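Microcin B17-processing protein McbB (Escherichia coli str. K-12 substr. MG1655, PDB 6GRH) is required to process the inactive microcin B17 precursor, McbA, into the active peptide antibiotic, and carries a bound zinc ion. Local coordinates at residues L29-Y32 against I33-V36; I57-Y60 against L61-L65; K77-L80 against I81-V85; K247-L250 against Q251-T254. All coordinates share one frame; numbering follows the deposited sequence.

Contact 1 (L29-Y32 against I33-V36). With EDO (1,2-ethanediol), chain J.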
loop_
_atom_site.group_PDB
_atom_site.type_symbol
_atom_site.label_atom_id
_atom_site.label_comp_id
_atom_site.label_asym_id
_atom_site.label_seq_id
_atom_site.Cartn_x
_atom_site.Cartn_y
_atom_site.Cartn_z
ATOM N N LEU B 29 -33.989 16.298 -28.189
ATOM C CA LEU B 29 -33.081 15.176 -28.118
ATOM C C LEU B 29 -32.150 15.468 -26.950
ATOM O O LEU B 29 -31.599 16.561 -26.883
ATOM C CB LEU B 29 -32.252 15.095 -29.406
ATOM C CG LEU B 29 -31.090 14.101 -29.411
ATOM C CD1 LEU B 29 -31.608 12.695 -29.269
ATOM C CD2 LEU B 29 -30.187 14.221 -30.615
ATOM N N ILE B 30 -31.984 14.507 -26.055
ATOM C CA ILE B 30 -31.025 14.614 -24.963
ATOM C C ILE B 30 -30.183 13.355 -24.933
ATOM O O ILE B 30 -30.706 12.256 -24.751
ATOM C CB ILE B 30 -31.723 14.786 -23.603
ATOM C CG1 ILE B 30 -32.755 15.917 -23.670
ATOM C CG2 ILE B 30 -30.691 15.053 -22.518
ATOM C CD1 ILE B 30 -33.767 15.879 -22.547
ATOM N N THR B 31 -28.869 13.529 -25.081
ATOM C CA THR B 31 -27.928 12.442 -24.960
ATOM C C THR B 31 -26.940 12.730 -23.833
ATOM O O THR B 31 -27.008 13.766 -23.178
ATOM C CB THR B 31 -27.155 12.233 -26.265
ATOM O OG1 THR B 31 -26.092 13.189 -26.387
ATOM C CG2 THR B 31 -28.100 12.373 -27.487
ATOM N N TYR B 32 -25.989 11.827 -23.649
ATOM C CA TYR B 32 -24.885 12.082 -22.717
ATOM C C TYR B 32 -23.940 13.217 -23.139
ATOM O O TYR B 32 -23.284 13.838 -22.295
ATOM C CB TYR B 32 -24.100 10.792 -22.523
ATOM C CG TYR B 32 -24.760 9.747 -21.650
ATOM C CD1 TYR B 32 -25.923 10.003 -20.921
ATOM C CD2 TYR B 32 -24.182 8.513 -21.507
ATOM C CE1 TYR B 32 -26.492 9.040 -20.105
ATOM C CE2 TYR B 32 -24.755 7.537 -20.701
ATOM C CZ TYR B 32 -25.903 7.820 -19.999
ATOM O OH TYR B 32 -26.446 6.867 -19.188
ATOM N N ILE B 33 -23.895 13.491 -24.433
ATOM C CA ILE B 33 -23.006 14.459 -25.043
ATOM C C ILE B 33 -23.675 15.815 -25.250
ATOM O O ILE B 33 -23.045 16.840 -25.031
ATOM C CB ILE B 33 -22.513 13.930 -26.407
ATOM C CG1 ILE B 33 -21.851 12.561 -26.240
ATOM C CG2 ILE B 33 -21.610 14.922 -27.135
ATOM C CD1 ILE B 33 -20.685 12.538 -25.296
ATOM N N SER B 34 -24.923 15.830 -25.702
ATOM C CA SER B 34 -25.542 17.080 -26.073
ATOM C C SER B 34 -27.043 17.076 -25.920
ATOM O O SER B 34 -27.651 16.056 -25.651
ATOM C CB SER B 34 -25.173 17.432 -27.529
ATOM O OG SER B 34 -25.777 16.493 -28.433
ATOM N N SER B 35 -27.627 18.254 -26.109
ATOM C CA SER B 35 -29.057 18.390 -26.217
ATOM C C SER B 35 -29.374 19.241 -27.450
ATOM O O SER B 35 -28.666 20.198 -27.736
ATOM C CB SER B 35 -29.633 19.006 -24.953
ATOM O OG SER B 35 -31.040 18.896 -24.967
ATOM N N VAL B 36 -30.432 18.863 -28.176
ATOM C CA VAL B 36 -30.790 19.519 -29.447
ATOM C C VAL B 36 -32.291 19.768 -29.489
ATOM O O VAL B 36 -33.079 18.879 -29.201
ATOM C CB VAL B 36 -30.338 18.687 -30.672
ATOM C CG1 VAL B 36 -30.617 19.431 -31.981
ATOM C CG2 VAL B 36 -28.853 18.353 -30.590
HETATM C C1 EDO J . -27.626 3.421 -19.663
HETATM O O1 EDO J . -26.287 3.844 -19.933
HETATM C C2 EDO J . -28.274 4.465 -18.770
HETATM O O2 EDO J . -29.457 3.951 -18.161
#
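Rotated to a chi1 of 80°, Thr31 tucks OG1 between its own backbone N and carbonyl carbon, which turns the oxygen in toward the chain as it comes back through Ile33 and Ser34. There it accepts two bonds: Ile33 N lies 3.0 Å from Thr31 OG1 and Ser34 N also 3.0 Å from Thr31 OG1, the second being much the straighter (163° against 144° at the hydrogen). The hydroxyl has a further bond to the carbonyl oxygen of Thr83, which Ser34 OG reaches as well, so this buried corner is pinned to the end of helix 73-82. Ser35 has its OG anti to the backbone N; in one of two conformers the hydroxyl would donate to Leu29 O over 3.1 Å, a doubtful bond. The frame around these groups is a tight beta hairpin of strands 26-31 and 34-38, with Tyr32 and Ile33 at the bend. Leu29 and Val36 form an antiparallel hydrogen-bonded pair, Leu29 N to Val36 O and Val36 N to Leu29 O each 2.9 Å, while Thr31 N meets Ser34 O at 2.9 Å. Residues 34-36 also pair antiparallel with a strand from a chain of another protein, so the sheet runs on across the interface, consistent with leader-peptide binding by a recognition domain of this kind. Tyr32 swings out of the hairpin, its carbonyl oxygen taken by Lys175 of the second subunit, and its OH reaches O1 of a 1,2-ethanediol molecule, probably from the crystallisation liquor, at 3.1 Å.

Contact 2 (I57-Y60 against L61-L65)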
loop_
_atom_site.group_PDB
_atom_site.type_symbol
_atom_site.label_atom_id
_atom_site.label_comp_id
_atom_site.label_asym_id
_atom_site.label_seq_id
_atom_site.Cartn_x
_atom_site.Cartn_y
_atom_site.Cartn_z
ATOM N N ILE B 57 -27.165 -1.554 -34.516
ATOM C CA ILE B 57 -28.023 -1.519 -35.718
ATOM C C ILE B 57 -27.152 -1.677 -36.939
ATOM O O ILE B 57 -26.070 -1.111 -37.010
ATOM C CB ILE B 57 -28.863 -0.223 -35.817
ATOM C CG1 ILE B 57 -29.902 -0.320 -36.938
ATOM C CG2 ILE B 57 -27.989 1.014 -35.990
ATOM C CD1 ILE B 57 -30.718 0.948 -37.124
ATOM N N SER B 58 -27.622 -2.468 -37.894
ATOM C CA SER B 58 -26.927 -2.616 -39.145
ATOM C C SER B 58 -26.895 -1.263 -39.855
ATOM O O SER B 58 -27.917 -0.573 -39.919
ATOM C CB SER B 58 -27.670 -3.621 -40.034
ATOM O OG SER B 58 -27.252 -3.478 -41.371
ATOM N N GLU B 59 -25.741 -0.901 -40.402
ATOM C CA GLU B 59 -25.637 0.326 -41.195
ATOM C C GLU B 59 -26.612 0.357 -42.365
ATOM O O GLU B 59 -27.086 1.443 -42.740
ATOM C CB GLU B 59 -24.188 0.586 -41.652
ATOM C CG GLU B 59 -23.976 1.949 -42.323
ATOM C CD GLU B 59 -22.588 2.558 -42.097
ATOM O OE1 GLU B 59 -21.619 1.816 -41.793
ATOM O OE2 GLU B 59 -22.466 3.805 -42.233
ATOM N N TYR B 60 -26.919 -0.811 -42.931
ATOM C CA TYR B 60 -27.913 -0.912 -43.980
ATOM C C TYR B 60 -29.293 -0.407 -43.524
ATOM O O TYR B 60 -29.953 0.320 -44.269
ATOM C CB TYR B 60 -28.016 -2.355 -44.501
ATOM C CG TYR B 60 -26.835 -2.847 -45.331
ATOM C CD1 TYR B 60 -26.270 -2.059 -46.326
ATOM C CD2 TYR B 60 -26.305 -4.124 -45.131
ATOM C CE1 TYR B 60 -25.202 -2.520 -47.084
ATOM C CE2 TYR B 60 -25.243 -4.592 -45.885
ATOM C CZ TYR B 60 -24.696 -3.790 -46.861
ATOM O OH TYR B 60 -23.641 -4.268 -47.611
ATOM N N LEU B 61 -29.721 -0.789 -42.315
ATOM C CA LEU B 61 -31.014 -0.336 -41.772
ATOM C C LEU B 61 -30.962 1.147 -41.396
ATOM O O LEU B 61 -31.953 1.845 -41.551
ATOM C CB LEU B 61 -31.473 -1.155 -40.556
ATOM C CG LEU B 61 -31.968 -2.590 -40.772
ATOM C CD1 LEU B 61 -31.985 -3.319 -39.434
ATOM C CD2 LEU B 61 -33.329 -2.645 -41.470
ATOM N N LEU B 62 -29.829 1.609 -40.897
ATOM C CA LEU B 62 -29.686 3.030 -40.570
ATOM C C LEU B 62 -29.873 3.851 -41.842
ATOM O O LEU B 62 -30.691 4.761 -41.867
ATOM C CB LEU B 62 -28.346 3.332 -39.912
ATOM C CG LEU B 62 -28.093 4.835 -39.632
ATOM C CD1 LEU B 62 -29.210 5.449 -38.798
ATOM C CD2 LEU B 62 -26.774 5.049 -38.952
ATOM N N ASP B 63 -29.160 3.471 -42.903
ATOM C CA ASP B 63 -29.306 4.092 -44.228
ATOM C C ASP B 63 -30.751 4.111 -44.712
ATOM O O ASP B 63 -31.241 5.137 -45.169
ATOM C CB ASP B 63 -28.432 3.385 -45.277
ATOM C CG ASP B 63 -26.950 3.651 -45.077
ATOM O OD1 ASP B 63 -26.592 4.379 -44.122
ATOM O OD2 ASP B 63 -26.130 3.126 -45.862
ATOM N N LYS B 64 -31.413 2.962 -44.598
ATOM C CA LYS B 64 -32.826 2.805 -44.960
ATOM C C LYS B 64 -33.704 3.769 -44.144
ATOM O O LYS B 64 -34.547 4.449 -44.678
ATOM C CB LYS B 64 -33.255 1.348 -44.712
ATOM C CG LYS B 64 -34.519 0.886 -45.426
ATOM C CD LYS B 64 -34.447 -0.626 -45.716
ATOM C CE LYS B 64 -35.806 -1.256 -45.979
ATOM N NZ LYS B 64 -36.616 -0.514 -46.973
ATOM N N LEU B 65 -33.468 3.823 -42.841
ATOM C CA LEU B 65 -34.181 4.753 -41.953
ATOM C C LEU B 65 -34.038 6.209 -42.412
ATOM O O LEU B 65 -35.022 6.949 -42.504
ATOM C CB LEU B 65 -33.656 4.613 -40.527
ATOM C CG LEU B 65 -34.642 4.532 -39.374
ATOM C CD1 LEU B 65 -35.728 3.480 -39.555
ATOM C CD2 LEU B 65 -33.824 4.248 -38.111
#
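This is the N-terminal cap of helix 59-68, where the chain leaves the short strand 56-57 and winds into its first turn. Ser58 sits at the N-cap: its OG takes a weak bond from Tyr60 N at 3.1 Å, and its carbonyl oxygen receives Leu62 N, also at 3.1 Å, with Leu61 N a weaker second donor. Just ahead of the cap, Ile57 extends CG1 anti to the backbone N, which lays the chain under the first turn. Ile57 CG1 comes within 4.0 Å of Leu61 CB, and its CD1 reaches on toward Leu62 N, while Leu50 of helix 41-52 packs on the same isoleucine.

On another flank Glu59 and Asp63 stand one turn apart. The Asp63 carboxylate folds back toward the start of the helix, so that CG lies 3.2 Å from Glu59 O, the same oxygen that accepts Asp63 N. The two acid groups would be expected to repel, but Lys77 of helix 73-82 forms a salt bridge with each and so probably offsets that. Their planes are turned 62° against each other, and Glu59 OE2 stays 4.6 Å from Asp63 OD1.

Contact 3 (K77-L80 against I81-V85)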
loop_
_atom_site.group_PDB
_atom_site.type_symbol
_atom_site.label_atom_id
_atom_site.label_comp_id
_atom_site.label_asym_id
_atom_site.label_seq_id
_atom_site.Cartn_x
_atom_site.Cartn_y
_atom_site.Cartn_z
ATOM N N LYS B 77 -25.858 10.850 -40.595
ATOM C CA LYS B 77 -24.926 10.087 -39.775
ATOM C C LYS B 77 -24.007 10.976 -38.946
ATOM O O LYS B 77 -23.818 10.721 -37.762
ATOM C CB LYS B 77 -24.084 9.152 -40.613
ATOM C CG LYS B 77 -24.797 7.853 -40.920
ATOM C CD LYS B 77 -24.014 7.100 -41.967
ATOM C CE LYS B 77 -24.839 5.967 -42.523
ATOM N NZ LYS B 77 -24.385 5.587 -43.888
ATOM N N GLU B 78 -23.470 12.012 -39.586
ATOM C CA GLU B 78 -22.624 13.007 -38.916
ATOM C C GLU B 78 -23.346 13.681 -37.735
ATOM O O GLU B 78 -22.757 13.904 -36.668
ATOM C CB GLU B 78 -22.168 14.074 -39.923
ATOM C CG GLU B 78 -21.034 14.939 -39.411
ATOM C CD GLU B 78 -20.615 16.015 -40.406
ATOM O OE1 GLU B 78 -21.243 16.167 -41.495
ATOM O OE2 GLU B 78 -19.634 16.721 -40.085
ATOM N N PHE B 79 -24.616 14.005 -37.938
ATOM C CA PHE B 79 -25.452 14.568 -36.873
ATOM C C PHE B 79 -25.605 13.569 -35.718
ATOM O O PHE B 79 -25.407 13.921 -34.556
ATOM C CB PHE B 79 -26.825 14.978 -37.426
ATOM C CG PHE B 79 -27.798 15.407 -36.369
ATOM C CD1 PHE B 79 -27.791 16.709 -35.893
ATOM C CD2 PHE B 79 -28.670 14.504 -35.803
ATOM C CE1 PHE B 79 -28.675 17.118 -34.921
ATOM C CE2 PHE B 79 -29.552 14.910 -34.808
ATOM C CZ PHE B 79 -29.560 16.220 -34.387
ATOM N N LEU B 80 -25.944 12.328 -36.058
ATOM C CA LEU B 80 -26.187 11.301 -35.055
ATOM C C LEU B 80 -24.926 10.976 -34.261
ATOM O O LEU B 80 -25.012 10.718 -33.075
ATOM C CB LEU B 80 -26.756 10.034 -35.712
ATOM C CG LEU B 80 -28.156 10.197 -36.338
ATOM C CD1 LEU B 80 -28.531 8.995 -37.192
ATOM C CD2 LEU B 80 -29.217 10.445 -35.288
ATOM N N ILE B 81 -23.765 10.992 -34.923
ATOM C CA ILE B 81 -22.497 10.705 -34.282
ATOM C C ILE B 81 -22.066 11.881 -33.389
ATOM O O ILE B 81 -21.666 11.669 -32.235
ATOM C CB ILE B 81 -21.368 10.406 -35.295
ATOM C CG1 ILE B 81 -21.598 9.027 -35.933
ATOM C CG2 ILE B 81 -19.985 10.439 -34.625
ATOM C CD1 ILE B 81 -20.819 8.808 -37.214
ATOM N N THR B 82 -22.114 13.090 -33.940
ATOM C CA THR B 82 -21.591 14.264 -33.229
ATOM C C THR B 82 -22.429 14.597 -32.008
ATOM O O THR B 82 -21.866 14.987 -31.001
ATOM C CB THR B 82 -21.441 15.503 -34.129
ATOM O OG1 THR B 82 -22.685 15.785 -34.784
ATOM C CG2 THR B 82 -20.364 15.286 -35.160
ATOM N N THR B 83 -23.747 14.382 -32.073
ATOM C CA THR B 83 -24.636 14.647 -30.938
ATOM C C THR B 83 -24.651 13.582 -29.852
ATOM O O THR B 83 -25.208 13.848 -28.794
ATOM C CB THR B 83 -26.094 14.914 -31.392
ATOM O OG1 THR B 83 -26.619 13.765 -32.109
ATOM C CG2 THR B 83 -26.170 16.164 -32.247
ATOM N N GLY B 84 -24.072 12.396 -30.100
ATOM C CA GLY B 84 -24.001 11.303 -29.121
ATOM C C GLY B 84 -25.152 10.299 -29.155
ATOM O O GLY B 84 -25.455 9.666 -28.143
ATOM N N VAL B 85 -25.815 10.169 -30.314
ATOM C CA VAL B 85 -26.899 9.210 -30.494
ATOM C C VAL B 85 -26.327 7.842 -30.880
ATOM O O VAL B 85 -26.812 6.815 -30.410
ATOM C CB VAL B 85 -27.928 9.660 -31.552
ATOM C CG1 VAL B 85 -29.073 8.656 -31.663
ATOM C CG2 VAL B 85 -28.511 11.026 -31.218
#
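The methyl CG2 of Thr83 sits over one face of the Phe79 ring, offset toward its rim, 4.0 Å from the ring centroid and 19° off the normal: a CH-pi contact made one turn along. Phe79 carries CG anti to the backbone N (chi1 173°), and that sends the ring outward, nearly square to the helix axis, where the methyl of Thr83 comes over its face. The other branch of Thr83 turns inward, OG1 donating to Phe79 O at 2.7 Å. Thr82 does the same one residue earlier, its OG1 reaching Glu78 O at 2.7 Å. In both cases the backbone N of the threonine comes to the same oxygen from the opposite face of the carbonyl plane, so each carbonyl is gripped from two sides. Such hydroxyl bonds add to the main-chain ones just where helix 73-82 runs out. The helix ends in a Schellman motif: Gly84 takes a positive phi, its N turns back to Ile81 O at 3.3 Å, and Val85 N bonds to Leu80 O at 2.9 Å. This reversal brings Val85 back beneath the helix, where its CB packs 4.0 Å from Leu80 CD2, the two side chains meeting at a slant. Leu47 of helix 41-52 touches both of them. On the ring side, Val36 and Ile38 of strand 34-38 pack on Phe79, and an aromatic side chain from a chain of another protein meets its ring edge-to-face. Farther back along the helix, Ile81 rests CG1 against Lys77 O at 3.3 Å.

Contact 4 (K247-L250 against Q251-T254). With EDO (1,2-ethanediol), chain J.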
loop_
_atom_site.group_PDB
_atom_site.type_symbol
_atom_site.label_atom_id
_atom_site.label_comp_id
_atom_site.label_asym_id
_atom_site.label_seq_id
_atom_site.Cartn_x
_atom_site.Cartn_y
_atom_site.Cartn_z
ATOM N N LYS B 247 -23.278 -6.088 -15.253
ATOM C CA LYS B 247 -23.587 -5.514 -16.548
ATOM C C LYS B 247 -22.542 -4.502 -17.006
ATOM O O LYS B 247 -22.020 -4.591 -18.130
ATOM C CB LYS B 247 -24.974 -4.872 -16.542
ATOM C CG LYS B 247 -25.403 -4.509 -17.955
ATOM C CD LYS B 247 -26.630 -3.627 -17.979
ATOM C CE LYS B 247 -26.233 -2.173 -17.827
ATOM N NZ LYS B 247 -27.458 -1.385 -17.996
ATOM N N ARG B 248 -22.213 -3.552 -16.120
ATOM C CA ARG B 248 -21.257 -2.533 -16.485
ATOM C C ARG B 248 -19.866 -3.070 -16.717
ATOM O O ARG B 248 -19.179 -2.606 -17.612
ATOM C CB ARG B 248 -21.201 -1.400 -15.480
ATOM C CG ARG B 248 -22.451 -0.568 -15.488
ATOM C CD ARG B 248 -22.742 0.044 -16.863
ATOM N NE ARG B 248 -23.647 1.164 -16.701
ATOM C CZ ARG B 248 -24.434 1.672 -17.634
ATOM N NH1 ARG B 248 -24.461 1.186 -18.875
ATOM N NH2 ARG B 248 -25.186 2.718 -17.317
ATOM N N ARG B 249 -19.481 -4.078 -15.952
ATOM C CA ARG B 249 -18.204 -4.701 -16.173
ATOM C C ARG B 249 -18.137 -5.438 -17.513
ATOM O O ARG B 249 -17.165 -5.307 -18.257
ATOM C CB ARG B 249 -17.824 -5.577 -14.955
ATOM C CG ARG B 249 -16.430 -6.144 -15.049
ATOM C CD ARG B 249 -15.398 -5.058 -14.826
ATOM N NE ARG B 249 -14.061 -5.608 -14.941
ATOM C CZ ARG B 249 -13.079 -5.161 -15.717
ATOM N NH1 ARG B 249 -13.205 -4.060 -16.474
ATOM N NH2 ARG B 249 -11.918 -5.815 -15.704
ATOM N N LEU B 250 -19.154 -6.209 -17.833
ATOM C CA LEU B 250 -19.229 -6.857 -19.137
ATOM C C LEU B 250 -19.240 -5.849 -20.260
ATOM O O LEU B 250 -18.610 -6.055 -21.310
ATOM C CB LEU B 250 -20.473 -7.754 -19.250
ATOM C CG LEU B 250 -20.378 -9.189 -18.745
ATOM C CD1 LEU B 250 -21.755 -9.825 -18.798
ATOM C CD2 LEU B 250 -19.348 -10.010 -19.520
ATOM N N GLN B 251 -19.987 -4.762 -20.045
ATOM C CA GLN B 251 -20.052 -3.675 -21.009
ATOM C C GLN B 251 -18.677 -3.064 -21.266
ATOM O O GLN B 251 -18.300 -2.895 -22.436
ATOM C CB GLN B 251 -21.076 -2.646 -20.577
ATOM C CG GLN B 251 -21.263 -1.511 -21.563
ATOM C CD GLN B 251 -22.456 -0.640 -21.236
ATOM O OE1 GLN B 251 -23.150 -0.846 -20.233
ATOM N NE2 GLN B 251 -22.761 0.276 -22.134
ATOM N N GLU B 252 -17.902 -2.811 -20.195
ATOM C CA GLU B 252 -16.551 -2.294 -20.337
ATOM C C GLU B 252 -15.681 -3.180 -21.200
ATOM O O GLU B 252 -14.913 -2.687 -22.023
ATOM C CB GLU B 252 -15.826 -2.179 -18.985
ATOM C CG GLU B 252 -16.282 -1.057 -18.113
ATOM C CD GLU B 252 -15.749 -1.158 -16.671
ATOM O OE1 GLU B 252 -14.844 -1.976 -16.388
ATOM O OE2 GLU B 252 -16.266 -0.398 -15.821
ATOM N N LEU B 253 -15.792 -4.480 -20.977
ATOM C CA LEU B 253 -14.923 -5.473 -21.610
ATOM C C LEU B 253 -15.337 -5.847 -23.028
ATOM O O LEU B 253 -14.463 -5.978 -23.886
ATOM C CB LEU B 253 -14.859 -6.755 -20.766
ATOM C CG LEU B 253 -14.143 -6.584 -19.406
ATOM C CD1 LEU B 253 -14.471 -7.753 -18.497
ATOM C CD2 LEU B 253 -12.648 -6.459 -19.591
ATOM N N THR B 254 -16.638 -6.025 -23.252
ATOM C CA THR B 254 -17.158 -6.583 -24.511
ATOM C C THR B 254 -18.300 -5.799 -25.145
ATOM O O THR B 254 -18.738 -6.161 -26.227
ATOM C CB THR B 254 -17.694 -8.036 -24.321
ATOM O OG1 THR B 254 -18.836 -8.031 -23.430
ATOM C CG2 THR B 254 -16.610 -8.941 -23.766
HETATM C C1 EDO J . -27.626 3.421 -19.663
HETATM O O1 EDO J . -26.287 3.844 -19.933
HETATM C C2 EDO J . -28.274 4.465 -18.770
HETATM O O2 EDO J . -29.457 3.951 -18.161
HETATM O O HOH W 1 -25.627 1.343 -21.937
#
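Arg249 and Glu252 form the close-packed half of this contact: NH1 of the arginine meets OE1 of the glutamate in a salt bridge of 2.7 Å, the guanidinium and carboxylate planes turned 62° apart. Arg249 gets there through a bend at chi2 (72°), which carries the chain outward and forward, toward the C-terminal end of the helix, beside Glu252. Leu253 closes over the guanidinium, CD1 lying 4.0 Å above the centre of its plane, and Phe266 O holds NH2. Close by, Leu250 O accepts twice from Thr254, from the backbone N at 2.8 Å and from OG1 at 2.9 Å, the hydroxyl coming from above the carbonyl plane. All of this belongs to the last turns of helix 236-254, near the centre of the chain, with Leu250 facing Leu140 and Trp142 of strand 139-144 in the mixed sheet. Glu252 O accepts from Arg41 of a McbC chain, so the same turns also take part in the McbB-McbC interface.

The other half is knit partly through a water and a diol, yet buried. Arg248 runs alongside Gln251 and gives NH1 to OE1 at 2.8 Å, the oxygen lying in the guanidinium plane though the amide is itself turned 46° away. A water bridges Arg248 NH1 (3.3 Å) and Gln251 NE2, and the latter also bonds to Thr256 O. Arg248 NH2 donates to O1 of a 1,2-ethanediol molecule at 3.1 Å, NH1 only weakly. The second subunit borders this side: Leu274 O receives Arg248 NE, and Glu238 forms a salt bridge with Lys247.

Overall arrangement
From the N terminus the four contacts follow in series; none nests in or crosses another. Contact 1 closes the tight turn of the hairpin 26-31/34-38, contact 2 caps helix 59-68, and contact 3 ends helix 73-82 before strand 86-88 rejoins the small antiparallel sheet. Contact 3 is the hub: it touches contact 1 through Thr83 and contact 2 through Lys77 and the Leu62-Leu80 packing, tying hairpin and two helices into one N-terminal domain, consistent with a winged-helix recognition fold. Contact 4 lies far along the chain against the mixed sheet. Its centre is about 23 Å from that of contact 1, yet both touch the second subunit and share one ethanediol.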